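Local atomic coordinates of unknown protein (Leishmania major, PDB entry 1R75), a protein that is of unknown function, a small all-beta protein of the DUF1935 family from a parasitic protozoan, with two antiparallel sheets. Residues D73-P78 with E117-G122; T82-I87 with Y101-D106. All blocks are in the same frame, centred on the assembly; numbering follows the deposited sequence.

Contact 1 (D73-P78 with E117-G122); sequences DSQIVP and EGSVTG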
loop_
_atom_site.group_PDB
_atom_site.type_symbol
_atom_site.label_atom_id
_atom_site.label_comp_id
_atom_site.label_asym_id
_atom_site.label_seq_id
_atom_site.Cartn_x
_atom_site.Cartn_y
_atom_site.Cartn_z
ATOM N N ASP A 73 7.058 -0.014 18.765
ATOM C CA ASP A 73 8.188 0.903 18.676
ATOM C C ASP A 73 8.448 1.631 17.363
ATOM O O ASP A 73 9.341 2.470 17.238
ATOM C CB ASP A 73 9.486 0.255 19.220
ATOM C CG ASP A 73 9.846 -1.000 18.507
ATOM O OD1 ASP A 73 8.971 -1.600 17.799
ATOM O OD2 ASP A 73 11.009 -1.435 18.614
ATOM N N SER A 74 7.599 1.376 16.390
ATOM C CA SER A 74 7.490 2.179 15.202
ATOM C C SER A 74 7.004 3.599 15.541
ATOM O O SER A 74 6.165 3.753 16.384
ATOM C CB SER A 74 6.487 1.536 14.227
ATOM O OG SER A 74 6.989 0.292 13.693
ATOM N N GLN A 75 7.529 4.582 14.831
ATOM C CA GLN A 75 7.098 5.939 14.971
ATOM C C GLN A 75 6.686 6.464 13.587
ATOM O O GLN A 75 7.484 6.980 12.789
ATOM C CB GLN A 75 8.227 6.778 15.581
ATOM C CG GLN A 75 8.663 6.276 16.886
ATOM C CD GLN A 75 9.931 7.038 17.360
ATOM O OE1 GLN A 75 10.239 8.159 16.878
ATOM N NE2 GLN A 75 10.658 6.442 18.272
ATOM N N ILE A 76 5.440 6.217 13.267
ATOM C CA ILE A 76 4.906 6.509 11.951
ATOM C C ILE A 76 3.642 7.312 12.036
ATOM O O ILE A 76 2.901 7.198 12.988
ATOM C CB ILE A 76 4.638 5.218 11.112
ATOM C CG1 ILE A 76 3.905 4.188 11.920
ATOM C CG2 ILE A 76 5.949 4.639 10.643
ATOM C CD1 ILE A 76 3.239 3.156 11.115
ATOM N N VAL A 77 3.388 8.043 10.970
ATOM C CA VAL A 77 2.088 8.628 10.765
ATOM C C VAL A 77 1.485 8.077 9.469
ATOM O O VAL A 77 2.208 7.898 8.490
ATOM C CB VAL A 77 2.136 10.202 10.752
ATOM C CG1 VAL A 77 2.671 10.614 12.003
ATOM C CG2 VAL A 77 2.859 10.703 9.619
ATOM N N PRO A 78 0.179 7.931 9.412
ATOM C CA PRO A 78 -0.436 7.576 8.135
ATOM C C PRO A 78 -0.433 8.746 7.173
ATOM O O PRO A 78 -0.544 9.878 7.613
ATOM C CB PRO A 78 -1.874 7.217 8.555
ATOM C CG PRO A 78 -2.173 8.171 9.720
ATOM C CD PRO A 78 -0.876 7.982 10.481
ATOM N N GLU A 117 4.640 7.270 6.839
ATOM C CA GLU A 117 5.933 7.931 6.851
ATOM C C GLU A 117 6.487 7.907 8.252
ATOM O O GLU A 117 5.767 8.126 9.226
ATOM C CB GLU A 117 5.691 9.382 6.386
ATOM C CG GLU A 117 6.916 10.241 6.358
ATOM C CD GLU A 117 6.792 11.449 5.382
ATOM O OE1 GLU A 117 6.200 11.289 4.281
ATOM O OE2 GLU A 117 7.331 12.525 5.739
ATOM N N GLY A 118 7.780 7.619 8.361
ATOM C CA GLY A 118 8.465 7.666 9.630
ATOM C C GLY A 118 9.367 6.440 9.788
ATOM O O GLY A 118 9.824 5.913 8.818
ATOM N N SER A 119 9.562 5.988 11.002
ATOM C CA SER A 119 10.511 4.924 11.275
ATOM C C SER A 119 9.806 3.640 11.555
ATOM O O SER A 119 9.080 3.507 12.504
ATOM C CB SER A 119 11.502 5.343 12.361
ATOM O OG SER A 119 10.847 5.607 13.584
ATOM N N VAL A 120 10.038 2.667 10.706
ATOM C CA VAL A 120 9.297 1.415 10.775
ATOM C C VAL A 120 10.247 0.439 11.467
ATOM O O VAL A 120 11.426 0.358 11.023
ATOM C CB VAL A 120 8.973 0.944 9.396
ATOM C CG1 VAL A 120 8.305 -0.428 9.467
ATOM C CG2 VAL A 120 8.032 1.970 8.694
ATOM N N THR A 121 9.718 -0.345 12.384
ATOM C CA THR A 121 10.452 -1.405 13.084
ATOM C C THR A 121 9.877 -2.721 12.574
ATOM O O THR A 121 9.917 -2.940 11.358
ATOM C CB THR A 121 10.381 -1.297 14.578
ATOM O OG1 THR A 121 9.021 -1.367 15.063
ATOM C CG2 THR A 121 10.981 0.042 15.030
ATOM N N GLY A 122 9.344 -3.569 13.425
ATOM C CA GLY A 122 8.682 -4.794 12.979
ATOM C C GLY A 122 7.360 -4.436 12.292
ATOM O O GLY A 122 6.647 -3.509 12.738
HETATM O O HOH W 1 11.071 3.715 15.783
#

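Contact 2 (T82-I87 with Y101-D106); sequences TTAFRI and YLCEVD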
loop_
_atom_site.group_PDB
_atom_site.type_symbol
_atom_site.label_atom_id
_atom_site.label_comp_id
_atom_site.label_asym_id
_atom_site.label_seq_id
_atom_site.Cartn_x
_atom_site.Cartn_y
_atom_site.Cartn_z
ATOM N N THR A 82 -4.842 6.873 3.974
ATOM C CA THR A 82 -4.640 5.720 4.900
ATOM C C THR A 82 -5.362 5.961 6.229
ATOM O O THR A 82 -5.367 7.078 6.760
ATOM C CB THR A 82 -3.164 5.546 5.113
ATOM O OG1 THR A 82 -2.583 5.322 3.841
ATOM C CG2 THR A 82 -2.812 4.377 6.039
ATOM N N THR A 83 -5.983 4.927 6.763
ATOM C CA THR A 83 -6.576 5.019 8.117
ATOM C C THR A 83 -5.714 4.217 9.037
ATOM O O THR A 83 -5.159 3.165 8.641
ATOM C CB THR A 83 -8.015 4.528 8.087
ATOM O OG1 THR A 83 -8.033 3.294 7.408
ATOM C CG2 THR A 83 -8.802 5.263 7.084
ATOM N N ALA A 84 -5.506 4.731 10.251
ATOM C CA ALA A 84 -4.616 4.093 11.197
ATOM C C ALA A 84 -5.305 4.043 12.546
ATOM O O ALA A 84 -6.068 4.995 12.899
ATOM C CB ALA A 84 -3.375 4.854 11.289
ATOM N N PHE A 85 -5.067 2.975 13.291
ATOM C CA PHE A 85 -5.730 2.745 14.611
ATOM C C PHE A 85 -4.623 2.170 15.509
ATOM O O PHE A 85 -3.784 1.425 15.023
ATOM C CB PHE A 85 -6.806 1.638 14.541
ATOM C CG PHE A 85 -7.809 1.830 13.509
ATOM C CD1 PHE A 85 -8.992 2.503 13.798
ATOM C CD2 PHE A 85 -7.602 1.369 12.237
ATOM C CE1 PHE A 85 -9.968 2.712 12.794
ATOM C CE2 PHE A 85 -8.531 1.589 11.230
ATOM C CZ PHE A 85 -9.744 2.258 11.516
ATOM N N ARG A 86 -4.660 2.447 16.803
ATOM C CA ARG A 86 -3.909 1.661 17.797
ATOM C C ARG A 86 -4.727 0.425 18.213
ATOM O O ARG A 86 -5.926 0.499 18.480
ATOM C CB ARG A 86 -3.469 2.516 19.016
ATOM C CG ARG A 86 -2.830 3.887 18.692
ATOM C CD ARG A 86 -2.891 4.945 19.880
ATOM N NE ARG A 86 -2.590 6.321 19.418
ATOM C CZ ARG A 86 -1.362 6.784 19.211
ATOM N NH1 ARG A 86 -0.300 6.020 19.459
ATOM N NH2 ARG A 86 -1.170 8.017 18.760
ATOM N N ILE A 87 -4.059 -0.720 18.295
ATOM C CA ILE A 87 -4.670 -2.013 18.304
ATOM C C ILE A 87 -4.132 -2.656 19.568
ATOM O O ILE A 87 -4.602 -2.314 20.666
ATOM C CB ILE A 87 -4.195 -2.848 16.999
ATOM C CG1 ILE A 87 -5.307 -3.079 15.978
ATOM C CG2 ILE A 87 -3.600 -4.179 17.354
ATOM C CD1 ILE A 87 -6.607 -2.433 16.320
ATOM N N TYR A 101 0.101 -0.803 15.759
ATOM C CA TYR A 101 -0.538 0.198 14.913
ATOM C C TYR A 101 -1.011 -0.523 13.670
ATOM O O TYR A 101 -0.228 -1.183 12.993
ATOM C CB TYR A 101 0.422 1.252 14.541
ATOM C CG TYR A 101 1.146 1.862 15.700
ATOM C CD1 TYR A 101 0.488 2.789 16.547
ATOM C CD2 TYR A 101 2.454 1.551 15.966
ATOM C CE1 TYR A 101 1.132 3.361 17.625
ATOM C CE2 TYR A 101 3.100 2.081 17.031
ATOM C CZ TYR A 101 2.455 2.994 17.870
ATOM O OH TYR A 101 3.177 3.542 18.938
ATOM N N LEU A 102 -2.274 -0.429 13.373
ATOM C CA LEU A 102 -2.825 -0.958 12.161
ATOM C C LEU A 102 -3.100 0.168 11.209
ATOM O O LEU A 102 -3.784 1.149 11.575
ATOM C CB LEU A 102 -4.077 -1.727 12.500
ATOM C CG LEU A 102 -4.702 -2.502 11.358
ATOM C CD1 LEU A 102 -3.859 -3.620 10.934
ATOM C CD2 LEU A 102 -6.075 -2.993 11.884
ATOM N N CYS A 103 -2.513 0.086 10.023
ATOM C CA CYS A 103 -2.720 1.033 8.937
ATOM C C CYS A 103 -3.204 0.381 7.693
ATOM O O CYS A 103 -2.762 -0.705 7.315
ATOM C CB CYS A 103 -1.455 1.764 8.567
ATOM S SG CYS A 103 -0.656 2.705 9.851
ATOM N N GLU A 104 -4.198 0.996 7.053
ATOM C CA GLU A 104 -4.854 0.333 5.960
ATOM C C GLU A 104 -5.271 1.328 4.905
ATOM O O GLU A 104 -5.629 2.499 5.253
ATOM C CB GLU A 104 -6.031 -0.458 6.456
ATOM C CG GLU A 104 -7.182 0.311 6.907
ATOM C CD GLU A 104 -8.320 -0.601 7.502
ATOM O OE1 GLU A 104 -8.487 -1.785 7.099
ATOM O OE2 GLU A 104 -9.082 -0.101 8.367
ATOM N N VAL A 105 -5.286 0.880 3.644
ATOM C CA VAL A 105 -5.656 1.740 2.533
ATOM C C VAL A 105 -6.207 0.830 1.421
ATOM O O VAL A 105 -5.861 -0.351 1.314
ATOM C CB VAL A 105 -4.437 2.630 2.034
ATOM C CG1 VAL A 105 -3.413 1.793 1.304
ATOM C CG2 VAL A 105 -4.914 3.877 1.268
ATOM N N ASP A 106 -7.075 1.393 0.603
ATOM C CA ASP A 106 -7.438 0.745 -0.666
ATOM C C ASP A 106 -6.725 1.359 -1.848
ATOM O O ASP A 106 -6.597 2.544 -1.897
ATOM C CB ASP A 106 -8.946 0.887 -0.862
ATOM C CG ASP A 106 -9.721 0.234 0.241
ATOM O OD1 ASP A 106 -9.344 -0.885 0.678
ATOM O OD2 ASP A 106 -10.734 0.769 0.768
#

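Contact 1 (D73-P78 with E117-G122)
Gln75 and Ser119 form an antiparallel hydrogen-bonded pair, with Gln75 N reaching Ser119 O at 3.0 Å and Ser119 N reaching Gln75 O at 2.9 Å. Val77 and Glu117 form a second such pair, Val77 N to Glu117 O being 3.0 Å, so that four backbone hydrogen bonds in all join 73-78 to 117-122. Between them, at the non-hydrogen-bonded pair Ile76-Gly118, the chain turns a corner, and the backbone angles of Gly118, with positive phi, would jam a CB against the preceding carbonyl oxygen. The same missing CB allows Gly118 CA to lie 3.4 Å from Gln75 O in a CA-H...O contact.

Polar side chains take over beyond the corner. Thr121 OG1 donates to Asp73 OD1 at 2.7 Å, from 58° out of the carboxylate plane, and accepts from Ser74 OG at 3.0 Å. With chi1 at 60°, between its own backbone N and carbonyl carbon, the Thr121 hydroxyl is set where it can meet both Asp73 OD1 and Ser74 OG. A water further ties Asp73 O to Ser119 OG.

Apolar contact is slight: Ile76 CG2 meets Val120 CG2 at 3.9 Å, and both side chains also rest on Phe70 of strand 62-71.

Paired donors and acceptors, more than hydrophobic burial, therefore define this surface contact. Since Thr121 OG1 donates to one oxygen and accepts from another, the chain Ser74-Thr121-Asp73 has a fixed direction ending on the carboxylate, whose negative charge would probably be steadied by it.

Contact 2 (T82-I87 with Y101-D106)
Thr82 opens the contact by laying CG2 against Cys103 CB at 3.9 Å, with OG1 against Val105 CB. The strongest polar partner of this hydroxyl is Leu79 O, and it makes weak bonds to Met114 O and Phe115 O.

At Thr83 the backbone pairs with Glu104 through two hydrogen bonds, each 2.9 Å (Thr83 N to Glu104 O and Glu104 N to Thr83 O). Thr83 OG1 adds a weak bond to the same Glu104 O and lies only 3.1 Å from Glu104 CG, a close approach brought about by Glu104 chi1 of 71°, which places CG between backbone N and carbonyl carbon.

Ala84 sits in a non-hydrogen-bonded pair with Cys103, its CB 3.8 Å from SG, on the face that Pro78 and Ile76 of strand 75-78 cover.

Phe85 returns to the hydrogen-bonded register with Leu102, Phe85 N reaching Leu102 O at 2.8 Å. Its ring offers an edge to Glu104: CE2 is 3.4 Å from OE2, near the ring plane, with ring and carboxylate planes 80° apart. The other carboxylate oxygen, OE1, makes a weak bond to His65.

Arg86 runs beside Tyr101, both pointing the same way, and Arg86 NH1 is 3.5 Å from Tyr101 CE1. Because NH1 lies in the plane of the Tyr101 ring, at its edge and not over its face, the pair is not a cation-pi stack. Ile87 ends the segment with CG1 against Leu102 CB.

The segment axes approach to 4.7 Å with N-to-C directions 164° apart, and hydrogen-bonded pairs alternate with non-hydrogen-bonded ones. Together these identify an antiparallel ladder in which 83-86 is the outermost strand, within this chain, of a four-stranded sheet and 100-107 its inner neighbour.

How the contacts relate
Contacts 1 and 2 have centres about 12 Å apart. Contact 1 sits at the edge of the five-stranded antiparallel sheet, where 75-78 is an outermost strand and where, past the corner at Gly118, the chain departs for strand 123-132 of the other sheet. Contact 2 lies in that four-stranded sheet, at its outermost strand 83-86. The order along the chain is 73-78, 82-87, 101-106, 117-122, so contact 1 brackets contact 2. Strands 75-78 and 83-86 are consecutive, and the chain passes between them from one sheet to the other. The contacts also touch, Ser74 O packing 3.6 Å from Tyr101 CE2. Side chains of the two sheets meet here, consistent with the sheets packing against each other.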